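Local coordinates for autoinducer synthesis protein lasI (Pseudomonas aeruginosa, PDB 1RO5) that makes the quorum-sensing signal N-(3-oxododecanoyl)homoserine lactone from S-adenosyl-L-methionine and a fatty acyl chain carried on acyl carrier protein, at residues Gly76-Lys81 against Ile99-Arg104. Residues are numbered along the deposited sequence; the frame is centred on the assembly and turned at random.
Sequences GPYMLK and IWELSR
The short helix 79-82 rests its N-terminal end on strand 99-107, an inner strand of the mixed sheet of this acetyltransferase-like fold, and Glu-101 of the strand meets that end with its carboxylate. CG of Glu-101 stands anti to the backbone N, and the extended chain beyond it carries the carboxylate up to the first turn. Met-79 N donates to Glu-101 OE1 at 2.8 Å. The donor comes from the syn side, but 32° out of the carboxylate plane. Leu-80 N makes a weak, bent bond to Glu-101 OE2 at 2.9 Å. The two oxygens thus take neighbouring amides of the first turn.

Tyr-78, at the N-cap position, crosses the glutamate at a slant. Its CD1 is 3.5 Å from Glu-101 CD, which sits at the ring edge near the ring plane. Ring and carboxylate planes are 77° apart, so the two groups do not stack. Tyr-78 OH reaches on to the carbonyl of Pro-94.

Met-79 reaches toward Ser-103 and Arg-104 and crosses the arginine at about a right angle. Its SD touches Ser-103 CB at 3.5 Å. The chain bends at its last torsion (chi3 77°), and Met-79 CE lies 3.5 Å from Arg-104 NH1, over one face of the guanidinium. Arg-104 is held by a salt bridge to Glu-45 and a hydrogen bond to Trp-36 O, while Ser-103 OG is bonded to Arg-70.

All six touching residues are buried. The buried carboxylate finds polar partners in amides that a helix start leaves without acceptors in its own turn. One firm bond from Met-79 N and one weak bond from Leu-80 N tie this side chain of the strand to the start of the helix.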
loop_
_atom_site.group_PDB
_atom_site.type_symbol
_atom_site.label_atom_id
_atom_site.label_comp_id
_atom_site.label_asym_id
_atom_site.label_seq_id
_atom_site.Cartn_x
_atom_site.Cartn_y
_atom_site.Cartn_z
ATOM N N GLY A 76 13.271 7.722 -5.411
ATOM C CA GLY A 76 13.862 8.078 -4.106
ATOM C C GLY A 76 14.002 6.777 -3.297
ATOM O O GLY A 76 13.904 5.686 -3.840
ATOM N N PRO A 77 14.354 6.860 -2.022
ATOM C CA PRO A 77 14.511 5.634 -1.241
ATOM C C PRO A 77 13.116 4.992 -0.948
ATOM O O PRO A 77 12.156 5.757 -0.782
ATOM C CB PRO A 77 15.167 6.128 0.078
ATOM C CG PRO A 77 15.693 7.504 -0.272
ATOM C CD PRO A 77 14.702 8.083 -1.268
ATOM N N TYR A 78 13.030 3.648 -0.939
ATOM C CA TYR A 78 11.789 2.965 -0.657
ATOM C C TYR A 78 12.093 1.634 -0.003
ATOM O O TYR A 78 13.253 1.223 -0.006
ATOM C CB TYR A 78 10.897 2.878 -1.925
ATOM C CG TYR A 78 11.463 2.082 -3.054
ATOM C CD1 TYR A 78 11.090 0.778 -3.241
ATOM C CD2 TYR A 78 12.396 2.657 -3.927
ATOM C CE1 TYR A 78 11.568 0.045 -4.267
ATOM C CE2 TYR A 78 12.916 1.922 -4.993
ATOM C CZ TYR A 78 12.419 0.613 -5.159
ATOM O OH TYR A 78 12.920 -0.189 -6.182
ATOM N N MET A 79 11.109 1.008 0.671
ATOM C CA MET A 79 11.410 -0.063 1.654
ATOM C C MET A 79 11.960 -1.307 0.880
ATOM O O MET A 79 12.812 -2.020 1.404
ATOM C CB MET A 79 10.150 -0.506 2.432
ATOM C CG MET A 79 9.445 0.641 3.182
ATOM S SD MET A 79 8.253 0.148 4.396
ATOM C CE MET A 79 9.520 -0.357 5.797
ATOM N N LEU A 80 11.558 -1.560 -0.369
ATOM C CA LEU A 80 11.990 -2.829 -1.013
ATOM C C LEU A 80 13.519 -2.679 -1.262
ATOM O O LEU A 80 14.270 -3.610 -1.050
ATOM C CB LEU A 80 11.330 -3.037 -2.371
ATOM C CG LEU A 80 11.356 -4.353 -3.083
ATOM C CD1 LEU A 80 10.918 -4.411 -4.503
ATOM C CD2 LEU A 80 12.141 -5.516 -2.551
ATOM N N LYS A 81 13.914 -1.485 -1.667
ATOM C CA LYS A 81 15.295 -1.210 -2.072
ATOM C C LYS A 81 16.134 -1.016 -0.849
ATOM O O LYS A 81 17.284 -1.488 -0.825
ATOM C CB LYS A 81 15.386 0.038 -2.948
ATOM C CG LYS A 81 16.801 0.359 -3.471
ATOM C CD LYS A 81 17.180 1.772 -3.979
ATOM C CE LYS A 81 16.893 2.094 -5.420
ATOM N NZ LYS A 81 16.222 3.526 -5.517
ATOM N N ILE A 99 7.167 4.035 -11.758
ATOM C CA ILE A 99 6.922 2.977 -10.817
ATOM C C ILE A 99 6.952 3.552 -9.348
ATOM O O ILE A 99 7.874 4.324 -9.017
ATOM C CB ILE A 99 8.018 1.878 -11.029
ATOM C CG1 ILE A 99 8.005 1.401 -12.544
ATOM C CG2 ILE A 99 7.879 0.760 -9.930
ATOM C CD1 ILE A 99 9.202 0.470 -12.949
ATOM N N TRP A 100 6.017 3.099 -8.503
ATOM C CA TRP A 100 5.895 3.497 -7.138
ATOM C C TRP A 100 5.889 2.259 -6.297
ATOM O O TRP A 100 5.543 1.171 -6.740
ATOM C CB TRP A 100 4.538 4.233 -6.951
ATOM C CG TRP A 100 4.438 5.637 -7.433
ATOM C CD1 TRP A 100 5.445 6.457 -7.807
ATOM C CD2 TRP A 100 3.232 6.397 -7.588
ATOM N NE1 TRP A 100 4.949 7.709 -8.124
ATOM C CE2 TRP A 100 3.591 7.675 -8.022
ATOM C CE3 TRP A 100 1.882 6.106 -7.421
ATOM C CZ2 TRP A 100 2.674 8.654 -8.256
ATOM C CZ3 TRP A 100 0.985 7.062 -7.639
ATOM C CH2 TRP A 100 1.381 8.344 -8.048
ATOM N N GLU A 101 6.218 2.430 -5.053
ATOM C CA GLU A 101 6.175 1.397 -4.081
ATOM C C GLU A 101 5.060 1.619 -3.088
ATOM O O GLU A 101 4.775 2.787 -2.702
ATOM C CB GLU A 101 7.494 1.372 -3.271
ATOM C CG GLU A 101 7.415 0.178 -2.311
ATOM C CD GLU A 101 8.339 0.209 -1.086
ATOM O OE1 GLU A 101 8.552 1.264 -0.486
ATOM O OE2 GLU A 101 8.754 -0.850 -0.699
ATOM N N LEU A 102 4.362 0.522 -2.748
ATOM C CA LEU A 102 3.370 0.537 -1.702
ATOM C C LEU A 102 3.999 -0.093 -0.455
ATOM O O LEU A 102 4.750 -1.114 -0.543
ATOM C CB LEU A 102 2.144 -0.268 -2.076
ATOM C CG LEU A 102 1.516 -0.025 -3.432
ATOM C CD1 LEU A 102 0.377 -0.944 -3.545
ATOM C CD2 LEU A 102 1.078 1.461 -3.487
ATOM N N SER A 103 3.567 0.418 0.718
ATOM C CA SER A 103 4.043 -0.094 1.970
ATOM C C SER A 103 3.104 0.179 3.086
ATOM O O SER A 103 2.193 0.969 2.938
ATOM C CB SER A 103 5.468 0.477 2.268
ATOM O OG SER A 103 5.482 1.870 2.470
ATOM N N ARG A 104 3.280 -0.458 4.237
ATOM C CA ARG A 104 2.436 -0.105 5.411
ATOM C C ARG A 104 0.932 -0.238 5.195
ATOM O O ARG A 104 0.186 0.659 5.568
ATOM C CB ARG A 104 2.795 1.293 5.970
ATOM C CG ARG A 104 4.250 1.441 6.457
ATOM C CD ARG A 104 4.494 0.433 7.568
ATOM N NE ARG A 104 5.739 0.582 8.333
ATOM C CZ ARG A 104 6.754 -0.326 8.374
ATOM N NH1 ARG A 104 6.756 -1.495 7.687
ATOM N NH2 ARG A 104 7.767 -0.093 9.150
#